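Local coordinates for protein 26S proteasome regulatory subunit rpn10 (Schizosaccharomyces pombe, PDB 2X5N) that protects ubiquitin chains against disassembly by deubiquitinating enzymes and so promotes protein degradation by the 26S proteasome, at residues V1-S12 with I104-S115; G87-L97 with L127-I138. All blocks are in the same frame, centred on the assembly; numbering follows the deposited sequence.

Contact 1: V1-S12 with I104-S115; sequences VLEATMILIDNS and IQRQRIVAFVGS. With SO4 (sulfate ion), chain B.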
loop_
_atom_site.group_PDB
_atom_site.type_symbol
_atom_site.label_atom_id
_atom_site.label_comp_id
_atom_site.label_asym_id
_atom_site.label_seq_id
_atom_site.Cartn_x
_atom_site.Cartn_y
_atom_site.Cartn_z
ATOM N N VAL A 1 15.093 1.820 9.597
ATOM C CA VAL A 1 13.913 2.231 10.359
ATOM C C VAL A 1 13.180 1.036 10.982
ATOM O O VAL A 1 12.924 0.041 10.298
ATOM C CB VAL A 1 12.929 2.975 9.419
ATOM C CG1 VAL A 1 11.672 3.389 10.123
ATOM C CG2 VAL A 1 13.615 4.200 8.803
ATOM N N LEU A 2 12.816 1.162 12.258
ATOM C CA LEU A 2 11.979 0.193 12.937
ATOM C C LEU A 2 10.515 0.615 12.795
ATOM O O LEU A 2 10.080 1.615 13.376
ATOM C CB LEU A 2 12.384 0.091 14.401
ATOM C CG LEU A 2 11.498 -0.806 15.256
ATOM C CD1 LEU A 2 11.604 -2.240 14.828
ATOM C CD2 LEU A 2 11.921 -0.696 16.718
ATOM N N GLU A 3 9.780 -0.128 11.967
ATOM C CA GLU A 3 8.408 0.214 11.629
ATOM C C GLU A 3 7.564 -1.031 11.327
ATOM O O GLU A 3 8.066 -2.062 10.868
ATOM C CB GLU A 3 8.352 1.209 10.451
ATOM C CG GLU A 3 8.906 0.666 9.128
ATOM C CD GLU A 3 8.935 1.700 8.017
ATOM O OE1 GLU A 3 8.265 2.742 8.132
ATOM O OE2 GLU A 3 9.619 1.458 6.998
ATOM N N ALA A 4 6.270 -0.892 11.589
ATOM C CA ALA A 4 5.233 -1.832 11.194
ATOM C C ALA A 4 4.534 -1.248 9.992
ATOM O O ALA A 4 4.135 -0.073 10.010
ATOM C CB ALA A 4 4.218 -1.973 12.319
ATOM N N THR A 5 4.338 -2.057 8.962
ATOM C CA THR A 5 3.777 -1.567 7.709
ATOM C C THR A 5 2.572 -2.392 7.326
ATOM O O THR A 5 2.659 -3.620 7.212
ATOM C CB THR A 5 4.809 -1.666 6.562
ATOM O OG1 THR A 5 5.996 -0.940 6.899
ATOM C CG2 THR A 5 4.280 -1.112 5.256
ATOM N N MET A 6 1.447 -1.714 7.116
ATOM C CA MET A 6 0.288 -2.356 6.515
ATOM C C MET A 6 0.326 -2.103 5.019
ATOM O O MET A 6 0.348 -0.944 4.589
ATOM C CB MET A 6 -1.025 -1.829 7.090
ATOM C CG MET A 6 -1.286 -2.208 8.549
ATOM S SD MET A 6 -1.367 -3.970 8.860
ATOM C CE MET A 6 -2.676 -4.472 7.866
ATOM N N ILE A 7 0.350 -3.188 4.251
ATOM C CA ILE A 7 0.345 -3.143 2.799
ATOM C C ILE A 7 -1.087 -3.395 2.318
ATOM O O ILE A 7 -1.682 -4.400 2.648
ATOM C CB ILE A 7 1.348 -4.157 2.176
ATOM C CG1 ILE A 7 2.775 -3.877 2.694
ATOM C CG2 ILE A 7 1.277 -4.035 0.683
ATOM C CD1 ILE A 7 3.807 -4.918 2.369
ATOM N N LEU A 8 -1.621 -2.431 1.575
ATOM C CA LEU A 8 -2.999 -2.428 1.132
ATOM C C LEU A 8 -3.036 -2.646 -0.370
ATOM O O LEU A 8 -2.531 -1.813 -1.144
ATOM C CB LEU A 8 -3.658 -1.080 1.442
ATOM C CG LEU A 8 -4.244 -0.916 2.852
ATOM C CD1 LEU A 8 -3.232 -1.283 3.953
ATOM C CD2 LEU A 8 -4.735 0.509 3.066
ATOM N N ILE A 9 -3.632 -3.757 -0.777
ATOM C CA ILE A 9 -3.747 -4.096 -2.196
ATOM C C ILE A 9 -5.133 -3.749 -2.706
ATOM O O ILE A 9 -6.135 -3.877 -2.000
ATOM C CB ILE A 9 -3.402 -5.577 -2.500
ATOM C CG1 ILE A 9 -4.295 -6.588 -1.756
ATOM C CG2 ILE A 9 -1.918 -5.806 -2.206
ATOM C CD1 ILE A 9 -4.088 -7.968 -2.246
ATOM N N ASP A 10 -5.161 -3.274 -3.940
ATOM C CA ASP A 10 -6.396 -3.000 -4.644
ATOM C C ASP A 10 -6.818 -4.289 -5.358
ATOM O O ASP A 10 -6.138 -4.756 -6.281
ATOM C CB ASP A 10 -6.174 -1.823 -5.605
ATOM C CG ASP A 10 -7.446 -1.316 -6.267
ATOM O OD1 ASP A 10 -8.443 -2.063 -6.355
ATOM O OD2 ASP A 10 -7.422 -0.147 -6.717
ATOM N N ASN A 11 -7.911 -4.882 -4.889
ATOM C CA ASN A 11 -8.519 -6.045 -5.560
ATOM C C ASN A 11 -9.895 -5.696 -6.115
ATOM O O ASN A 11 -10.792 -6.545 -6.126
ATOM C CB ASN A 11 -8.605 -7.255 -4.631
ATOM C CG ASN A 11 -9.510 -7.018 -3.453
ATOM O OD1 ASN A 11 -9.572 -5.912 -2.929
ATOM N ND2 ASN A 11 -10.192 -8.073 -2.996
ATOM N N SER A 12 -10.052 -4.455 -6.600
ATOM C CA SER A 12 -11.282 -4.049 -7.278
ATOM C C SER A 12 -11.328 -4.548 -8.718
ATOM O O SER A 12 -10.326 -5.012 -9.272
ATOM C CB SER A 12 -11.443 -2.526 -7.273
ATOM O OG SER A 12 -10.606 -1.914 -8.229
ATOM N N ILE A 104 7.052 0.129 19.893
ATOM C CA ILE A 104 8.178 0.979 19.515
ATOM C C ILE A 104 8.203 1.171 18.003
ATOM O O ILE A 104 8.693 2.182 17.516
ATOM C CB ILE A 104 9.560 0.446 19.983
ATOM C CG1 ILE A 104 9.530 0.059 21.466
ATOM C CG2 ILE A 104 10.633 1.509 19.730
ATOM C CD1 ILE A 104 10.863 -0.392 22.018
ATOM N N GLN A 105 7.665 0.212 17.263
ATOM C CA GLN A 105 7.589 0.377 15.816
ATOM C C GLN A 105 6.818 1.629 15.416
ATOM O O GLN A 105 5.714 1.863 15.880
ATOM C CB GLN A 105 6.881 -0.835 15.204
ATOM C CG GLN A 105 7.678 -2.126 15.135
ATOM C CD GLN A 105 6.812 -3.242 14.645
ATOM O OE1 GLN A 105 5.767 -3.541 15.228
ATOM N NE2 GLN A 105 7.149 -3.761 13.490
ATOM N N ARG A 106 7.411 2.390 14.507
ATOM C CA ARG A 106 6.711 3.436 13.793
ATOM C C ARG A 106 5.598 2.820 12.962
ATOM O O ARG A 106 5.581 1.612 12.733
ATOM C CB ARG A 106 7.686 4.174 12.877
ATOM C CG ARG A 106 8.887 4.811 13.592
ATOM C CD ARG A 106 9.970 5.128 12.587
ATOM N NE ARG A 106 11.233 5.612 13.154
ATOM C CZ ARG A 106 11.487 6.883 13.435
ATOM N NH1 ARG A 106 10.548 7.804 13.260
ATOM N NH2 ARG A 106 12.673 7.229 13.915
ATOM N N GLN A 107 4.680 3.655 12.495
ATOM C CA GLN A 107 3.518 3.175 11.761
ATOM C C GLN A 107 3.536 3.660 10.322
ATOM O O GLN A 107 3.725 4.848 10.057
ATOM C CB GLN A 107 2.244 3.642 12.446
ATOM C CG GLN A 107 2.126 3.190 13.917
ATOM C CD GLN A 107 0.826 3.667 14.523
ATOM O OE1 GLN A 107 -0.219 3.142 14.203
ATOM N NE2 GLN A 107 0.883 4.677 15.367
ATOM N N ARG A 108 3.348 2.712 9.392
ATOM C CA ARG A 108 3.353 3.054 7.973
ATOM C C ARG A 108 2.283 2.259 7.233
ATOM O O ARG A 108 2.033 1.091 7.532
ATOM C CB ARG A 108 4.728 2.774 7.344
ATOM C CG ARG A 108 4.813 3.077 5.824
ATOM C CD ARG A 108 6.239 2.882 5.264
ATOM N NE ARG A 108 7.124 3.895 5.820
ATOM C CZ ARG A 108 7.214 5.143 5.393
ATOM N NH1 ARG A 108 6.604 5.536 4.288
ATOM N NH2 ARG A 108 7.936 6.002 6.082
ATOM N N ILE A 109 1.710 2.899 6.223
ATOM C CA ILE A 109 0.824 2.269 5.257
ATOM C C ILE A 109 1.465 2.371 3.881
ATOM O O ILE A 109 1.939 3.434 3.504
ATOM C CB ILE A 109 -0.555 2.987 5.228
ATOM C CG1 ILE A 109 -1.230 2.798 6.587
ATOM C CG2 ILE A 109 -1.401 2.466 4.064
ATOM C CD1 ILE A 109 -2.485 3.619 6.753
ATOM N N VAL A 110 1.472 1.270 3.124
ATOM C CA VAL A 110 1.824 1.302 1.689
ATOM C C VAL A 110 0.592 0.824 0.933
ATOM O O VAL A 110 0.184 -0.306 1.122
ATOM C CB VAL A 110 3.048 0.424 1.353
ATOM C CG1 VAL A 110 3.307 0.451 -0.143
ATOM C CG2 VAL A 110 4.254 0.948 2.098
ATOM N N ALA A 111 -0.023 1.703 0.145
ATOM C CA ALA A 111 -1.272 1.391 -0.516
ATOM C C ALA A 111 -1.153 1.497 -2.025
ATOM O O ALA A 111 -0.605 2.475 -2.549
ATOM C CB ALA A 111 -2.379 2.341 -0.044
ATOM N N PHE A 112 -1.739 0.529 -2.708
ATOM C CA PHE A 112 -1.881 0.553 -4.148
ATOM C C PHE A 112 -3.246 1.120 -4.524
ATOM O O PHE A 112 -4.259 0.752 -3.936
ATOM C CB PHE A 112 -1.796 -0.856 -4.708
ATOM C CG PHE A 112 -0.446 -1.494 -4.601
ATOM C CD1 PHE A 112 0.408 -1.527 -5.697
ATOM C CD2 PHE A 112 -0.028 -2.083 -3.407
ATOM C CE1 PHE A 112 1.639 -2.153 -5.620
ATOM C CE2 PHE A 112 1.208 -2.706 -3.330
ATOM C CZ PHE A 112 2.036 -2.753 -4.442
ATOM N N VAL A 113 -3.263 2.011 -5.513
ATOM C CA VAL A 113 -4.497 2.543 -6.047
ATOM C C VAL A 113 -4.479 2.376 -7.564
ATOM O O VAL A 113 -3.659 2.972 -8.263
ATOM C CB VAL A 113 -4.652 4.036 -5.692
ATOM C CG1 VAL A 113 -5.909 4.622 -6.387
ATOM C CG2 VAL A 113 -4.716 4.218 -4.173
ATOM N N GLY A 114 -5.387 1.537 -8.056
ATOM C CA GLY A 114 -5.565 1.304 -9.487
ATOM C C GLY A 114 -6.994 1.528 -9.909
ATOM O O GLY A 114 -7.419 1.061 -10.968
ATOM N N SER A 115 -7.708 2.310 -9.110
ATOM C CA SER A 115 -9.131 2.532 -9.279
ATOM C C SER A 115 -9.460 3.960 -8.859
ATOM O O SER A 115 -8.768 4.548 -8.037
ATOM C CB SER A 115 -9.907 1.583 -8.380
ATOM O OG SER A 115 -9.381 1.674 -7.077
HETATM S S SO4 B . 14.672 3.927 13.996
HETATM O O1 SO4 B . 14.833 5.368 13.802
HETATM O O2 SO4 B . 15.553 3.198 13.063
HETATM O O3 SO4 B . 15.057 3.634 15.369
HETATM O O4 SO4 B . 13.287 3.618 13.794
HETATM O O HOH W 1 10.671 2.836 15.855
HETATM O O HOH W 2 8.300 5.335 9.031
#

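Contact 2: G87-L97 with L127-I138; sequences GDGIQIAQLAL and LAKRMKKNNVAI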
loop_
_atom_site.group_PDB
_atom_site.type_symbol
_atom_site.label_atom_id
_atom_site.label_comp_id
_atom_site.label_asym_id
_atom_site.label_seq_id
_atom_site.Cartn_x
_atom_site.Cartn_y
_atom_site.Cartn_z
ATOM N N GLY A 87 -10.557 5.296 1.402
ATOM C CA GLY A 87 -10.567 5.915 2.723
ATOM C C GLY A 87 -10.897 4.925 3.839
ATOM O O GLY A 87 -10.278 4.931 4.896
ATOM N N ASP A 88 -11.892 4.076 3.622
ATOM C CA ASP A 88 -12.179 3.030 4.602
ATOM C C ASP A 88 -10.940 2.180 4.833
ATOM O O ASP A 88 -10.641 1.804 5.963
ATOM C CB ASP A 88 -13.321 2.117 4.138
ATOM C CG ASP A 88 -14.684 2.752 4.248
ATOM O OD1 ASP A 88 -14.870 3.749 4.959
ATOM O OD2 ASP A 88 -15.618 2.197 3.654
ATOM N N GLY A 89 -10.215 1.851 3.757
ATOM C CA GLY A 89 -9.020 1.031 3.879
ATOM C C GLY A 89 -7.941 1.683 4.731
ATOM O O GLY A 89 -7.374 1.020 5.601
ATOM N N ILE A 90 -7.625 2.945 4.495
ATOM C CA ILE A 90 -6.549 3.534 5.266
ATOM C C ILE A 90 -6.984 3.824 6.710
ATOM O O ILE A 90 -6.139 3.915 7.594
ATOM C CB ILE A 90 -5.946 4.784 4.595
ATOM C CG1 ILE A 90 -7.001 5.873 4.448
ATOM C CG2 ILE A 90 -5.324 4.426 3.241
ATOM C CD1 ILE A 90 -6.438 7.217 3.941
ATOM N N GLN A 91 -8.289 3.920 6.965
ATOM C CA GLN A 91 -8.763 4.000 8.350
ATOM C C GLN A 91 -8.653 2.655 9.073
ATOM O O GLN A 91 -8.147 2.581 10.191
ATOM C CB GLN A 91 -10.189 4.533 8.376
ATOM C CG GLN A 91 -10.283 5.972 7.995
ATOM C CD GLN A 91 -11.680 6.517 8.129
ATOM O OE1 GLN A 91 -12.663 5.776 8.075
ATOM N NE2 GLN A 91 -11.781 7.832 8.308
ATOM N N ILE A 92 -9.104 1.581 8.424
ATOM C CA ILE A 92 -8.999 0.254 9.004
ATOM C C ILE A 92 -7.530 -0.116 9.229
ATOM O O ILE A 92 -7.175 -0.743 10.228
ATOM C CB ILE A 92 -9.721 -0.767 8.131
ATOM C CG1 ILE A 92 -11.242 -0.532 8.177
ATOM C CG2 ILE A 92 -9.403 -2.194 8.561
ATOM C CD1 ILE A 92 -12.018 -1.276 7.104
ATOM N N ALA A 93 -6.657 0.292 8.305
ATOM C CA ALA A 93 -5.231 0.034 8.458
ATOM C C ALA A 93 -4.690 0.703 9.700
ATOM O O ALA A 93 -3.854 0.146 10.407
ATOM C CB ALA A 93 -4.477 0.525 7.232
ATOM N N GLN A 94 -5.125 1.931 9.973
ATOM C CA GLN A 94 -4.697 2.596 11.202
ATOM C C GLN A 94 -5.178 1.861 12.453
ATOM O O GLN A 94 -4.442 1.753 13.439
ATOM C CB GLN A 94 -5.174 4.033 11.213
ATOM C CG GLN A 94 -4.377 4.874 10.224
ATOM C CD GLN A 94 -4.859 6.289 10.196
ATOM O OE1 GLN A 94 -4.564 7.080 11.109
ATOM N NE2 GLN A 94 -5.597 6.646 9.148
ATOM N N LEU A 95 -6.413 1.367 12.426
ATOM C CA LEU A 95 -6.911 0.558 13.530
ATOM C C LEU A 95 -6.043 -0.709 13.700
ATOM O O LEU A 95 -5.648 -1.059 14.813
ATOM C CB LEU A 95 -8.393 0.220 13.298
ATOM C CG LEU A 95 -9.060 -0.758 14.280
ATOM C CD1 LEU A 95 -8.985 -0.257 15.713
ATOM C CD2 LEU A 95 -10.496 -0.983 13.882
ATOM N N ALA A 96 -5.712 -1.372 12.598
ATOM C CA ALA A 96 -4.879 -2.566 12.653
ATOM C C ALA A 96 -3.507 -2.249 13.255
ATOM O O ALA A 96 -2.993 -3.020 14.084
ATOM C CB ALA A 96 -4.757 -3.158 11.271
ATOM N N LEU A 97 -2.925 -1.107 12.865
ATOM C CA LEU A 97 -1.599 -0.748 13.334
ATOM C C LEU A 97 -1.569 -0.487 14.839
ATOM O O LEU A 97 -0.532 -0.633 15.469
ATOM C CB LEU A 97 -1.049 0.448 12.562
ATOM C CG LEU A 97 -0.532 0.095 11.150
ATOM C CD1 LEU A 97 -0.469 1.324 10.267
ATOM C CD2 LEU A 97 0.835 -0.600 11.185
ATOM N N LEU A 127 -8.397 13.047 5.515
ATOM C CA LEU A 127 -7.772 11.743 5.773
ATOM C C LEU A 127 -6.261 11.927 6.022
ATOM O O LEU A 127 -5.700 11.393 6.992
ATOM C CB LEU A 127 -8.031 10.787 4.600
ATOM C CG LEU A 127 -9.417 10.138 4.526
ATOM C CD1 LEU A 127 -9.707 9.621 3.114
ATOM C CD2 LEU A 127 -9.556 9.001 5.535
ATOM N N ALA A 128 -5.611 12.678 5.139
ATOM C CA ALA A 128 -4.169 12.874 5.185
ATOM C C ALA A 128 -3.729 13.602 6.452
ATOM O O ALA A 128 -2.762 13.226 7.096
ATOM C CB ALA A 128 -3.727 13.659 3.957
ATOM N N LYS A 129 -4.438 14.662 6.806
ATOM C CA LYS A 129 -4.042 15.453 7.950
ATOM C C LYS A 129 -4.267 14.683 9.232
ATOM O O LYS A 129 -3.512 14.835 10.181
ATOM C CB LYS A 129 -4.787 16.790 7.980
ATOM C CG LYS A 129 -4.360 17.742 6.869
ATOM C CD LYS A 129 -4.867 19.158 7.100
ATOM C CE LYS A 129 -4.187 20.138 6.160
ATOM N NZ LYS A 129 -4.609 21.544 6.392
ATOM N N ARG A 130 -5.311 13.856 9.250
ATOM C CA ARG A 130 -5.538 12.952 10.362
ATOM C C ARG A 130 -4.389 11.930 10.488
ATOM O O ARG A 130 -3.905 11.723 11.605
ATOM C CB ARG A 130 -6.911 12.254 10.230
ATOM C CG ARG A 130 -7.258 11.289 11.357
ATOM C CD ARG A 130 -7.397 12.009 12.697
ATOM N NE ARG A 130 -8.520 12.944 12.705
ATOM C CZ ARG A 130 -8.847 13.719 13.735
ATOM N NH1 ARG A 130 -8.147 13.675 14.860
ATOM N NH2 ARG A 130 -9.877 14.542 13.636
ATOM N N MET A 131 -3.943 11.316 9.382
ATOM C CA MET A 131 -2.766 10.436 9.429
ATOM C C MET A 131 -1.554 11.168 9.998
ATOM O O MET A 131 -0.812 10.620 10.814
ATOM C CB MET A 131 -2.396 9.900 8.039
ATOM C CG MET A 131 -3.337 8.838 7.459
ATOM S SD MET A 131 -2.574 7.927 6.137
ATOM C CE MET A 131 -1.355 6.979 7.014
ATOM N N LYS A 132 -1.337 12.404 9.557
ATOM C CA LYS A 132 -0.154 13.129 9.964
ATOM C C LYS A 132 -0.228 13.393 11.465
ATOM O O LYS A 132 0.764 13.259 12.187
ATOM C CB LYS A 132 -0.033 14.441 9.190
ATOM C CG LYS A 132 1.215 15.225 9.534
ATOM C CD LYS A 132 1.283 16.540 8.762
ATOM C CE LYS A 132 2.519 17.339 9.148
ATOM N NZ LYS A 132 2.572 18.668 8.480
ATOM N N LYS A 133 -1.423 13.749 11.929
ATOM C CA LYS A 133 -1.659 13.983 13.352
ATOM C C LYS A 133 -1.393 12.698 14.133
ATOM O O LYS A 133 -0.871 12.736 15.236
ATOM C CB LYS A 133 -3.097 14.458 13.581
ATOM C CG LYS A 133 -3.441 14.776 15.027
ATOM C CD LYS A 133 -4.910 15.152 15.167
ATOM C CE LYS A 133 -5.268 15.545 16.590
ATOM N NZ LYS A 133 -4.654 16.841 16.989
ATOM N N ASN A 134 -1.739 11.567 13.523
ATOM C CA ASN A 134 -1.586 10.242 14.136
ATOM C C ASN A 134 -0.174 9.647 13.978
ATOM O O ASN A 134 0.059 8.526 14.415
ATOM C CB ASN A 134 -2.640 9.293 13.523
ATOM C CG ASN A 134 -4.067 9.627 13.988
ATOM O OD1 ASN A 134 -4.248 10.297 15.001
ATOM N ND2 ASN A 134 -5.071 9.178 13.236
ATOM N N ASN A 135 0.739 10.377 13.314
ATOM C CA ASN A 135 2.141 9.942 13.090
ATOM C C ASN A 135 2.278 8.657 12.229
ATOM O O ASN A 135 3.167 7.834 12.370
ATOM C CB ASN A 135 2.882 9.774 14.414
ATOM C CG ASN A 135 3.223 11.102 15.058
ATOM O OD1 ASN A 135 3.626 12.047 14.373
ATOM N ND2 ASN A 135 3.070 11.184 16.374
ATOM N N VAL A 136 1.340 8.530 11.330
ATOM C CA VAL A 136 1.261 7.458 10.368
ATOM C C VAL A 136 1.797 7.879 9.022
ATOM O O VAL A 136 1.199 8.772 8.436
ATOM C CB VAL A 136 -0.121 6.784 10.298
ATOM C CG1 VAL A 136 -0.096 5.580 9.409
ATOM C CG2 VAL A 136 -0.630 6.449 11.689
ATOM N N ALA A 137 2.895 7.297 8.570
ATOM C CA ALA A 137 3.429 7.581 7.247
ATOM C C ALA A 137 2.671 6.787 6.205
ATOM O O ALA A 137 2.084 5.748 6.509
ATOM C CB ALA A 137 4.888 7.211 7.194
ATOM N N ILE A 138 2.682 7.278 4.974
ATOM C CA ILE A 138 2.003 6.578 3.903
ATOM C C ILE A 138 2.738 6.769 2.583
ATOM O O ILE A 138 3.199 7.871 2.257
ATOM C CB ILE A 138 0.526 6.995 3.798
ATOM C CG1 ILE A 138 -0.178 6.215 2.673
ATOM C CG2 ILE A 138 0.389 8.511 3.644
ATOM C CD1 ILE A 138 -1.660 6.085 2.838
HETATM O O HOH W 3 -6.866 9.054 8.349
#

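Contact 1: V1-S12 with I104-S115
Asp10 and Phe112 meet where two parallel strands, 3-9 and 106-113, run out at their C-terminal ends. Backbone bonds pair the strands from Leu2 O and Arg106 N to Leu8 O and Phe112 N, the last at 2.9 Å. On one face Glu3 OE1 and Arg108 NE form a 2.8 Å salt bridge, in the guanidinium plane but tilted out of the carboxylate plane, and a water joins Glu3 OE1 to Arg108 NH2. On the other, Leu8 CB packs 3.9 Å from Ala111 CB, the short alanine fitting close.

Followed outward, Asp10 places its CB 3.6 Å from Phe112 O. With CG trans to the backbone N (chi1 -172°), the carboxylate spans both loops. Asp10 OD1 turns back to its own loop, taking Ser12 N at 2.9 Å in an Asx turn, and Ser12 OG as well. Asp10 OD2 reaches across, accepting from Gly114 N at 3.0 Å on its anti side and, less certainly, in one of the two Ser115 conformers, from Ser115 OG on its syn side. Short, acidic and forked, aspartate suits this buried junction. Its place after the first strand is consistent with that of the first MIDAS aspartate in von Willebrand factor A domains.

Contact 2: G87-L97 with L127-I138
Gln94 and Asn134 meet because each sets CG opposite its own carbonyl carbon, and Gln94 then runs straight on (chi2 179°), carrying its amide from helix 87-97 to the end of helix 127-133. The two helices run almost parallel, 12° apart, with axes 11.4 Å from each other, on the same side of the central sheet of this α/β von Willebrand factor A fold.

Asn134 ND2 donates to Gln94 OE1 at 3.0 Å, nearly straight and close to the Asn134 amide plane, though the two amide planes are inclined by 59°. The opposite end of the Gln94 amide is held too: NE2 donates back to Ile90 O, approaching from above the carbonyl plane, while Gln94 N reaches the same oxygen from the other face. These grips fix which way round the amide sits, and Met131 CG packs 3.6 Å from Gln94 NE2. A leucine in place of Gln94 would probably leave Asn134 ND2 without this acceptor and remove the polar link between the helix and the end of its neighbour.

Apolar contacts complete the interface. Leu127 reaches over helix 87-97, its CD1 3.8 Å from Gly87 CA, where the missing side chain lets it approach closely. In one of its two conformers, so with some doubt, Ile90 sets CD1 against Leu127 CD2 and CG2 4.0 Å from Ile138 CD1. Asn135, at positive phi, a conformation asparagine tolerates well, ends helix 127-133 in a Schellman motif and leads the chain on toward strand 136-143, and Val136 CG2 packs near Gln94 OE1. Between the helices, a water accepts from Gln94 NE2 at 2.8 Å and donates to Leu127 O at 2.9 Å.

In the fold
From the N terminus, residues 1-12 lay down an inner strand, and the chain travels through 91 residues, including helices 24-42 and 86-98, before contact 1 closes with 104-115 at its side. Contact 2 starts inside that loop, at 87-97, and closes 29 residues later at 127-138, so the two cross rather than nest. Strand 106-113 leads through helix 121-133 to strand 136-143, its parallel neighbour, in a β-α-β unit; Gln107 and Ile109 join Ala137 by probable backbone hydrogen bonds. Helix 86-98 lies over the sheet, with Ile90 on Leu8 and Leu97 on Met6. Contact 1 builds the middle of the sheet, and contact 2 ties helix 86-98 to helix 121-133 and strand 136-143 on one face.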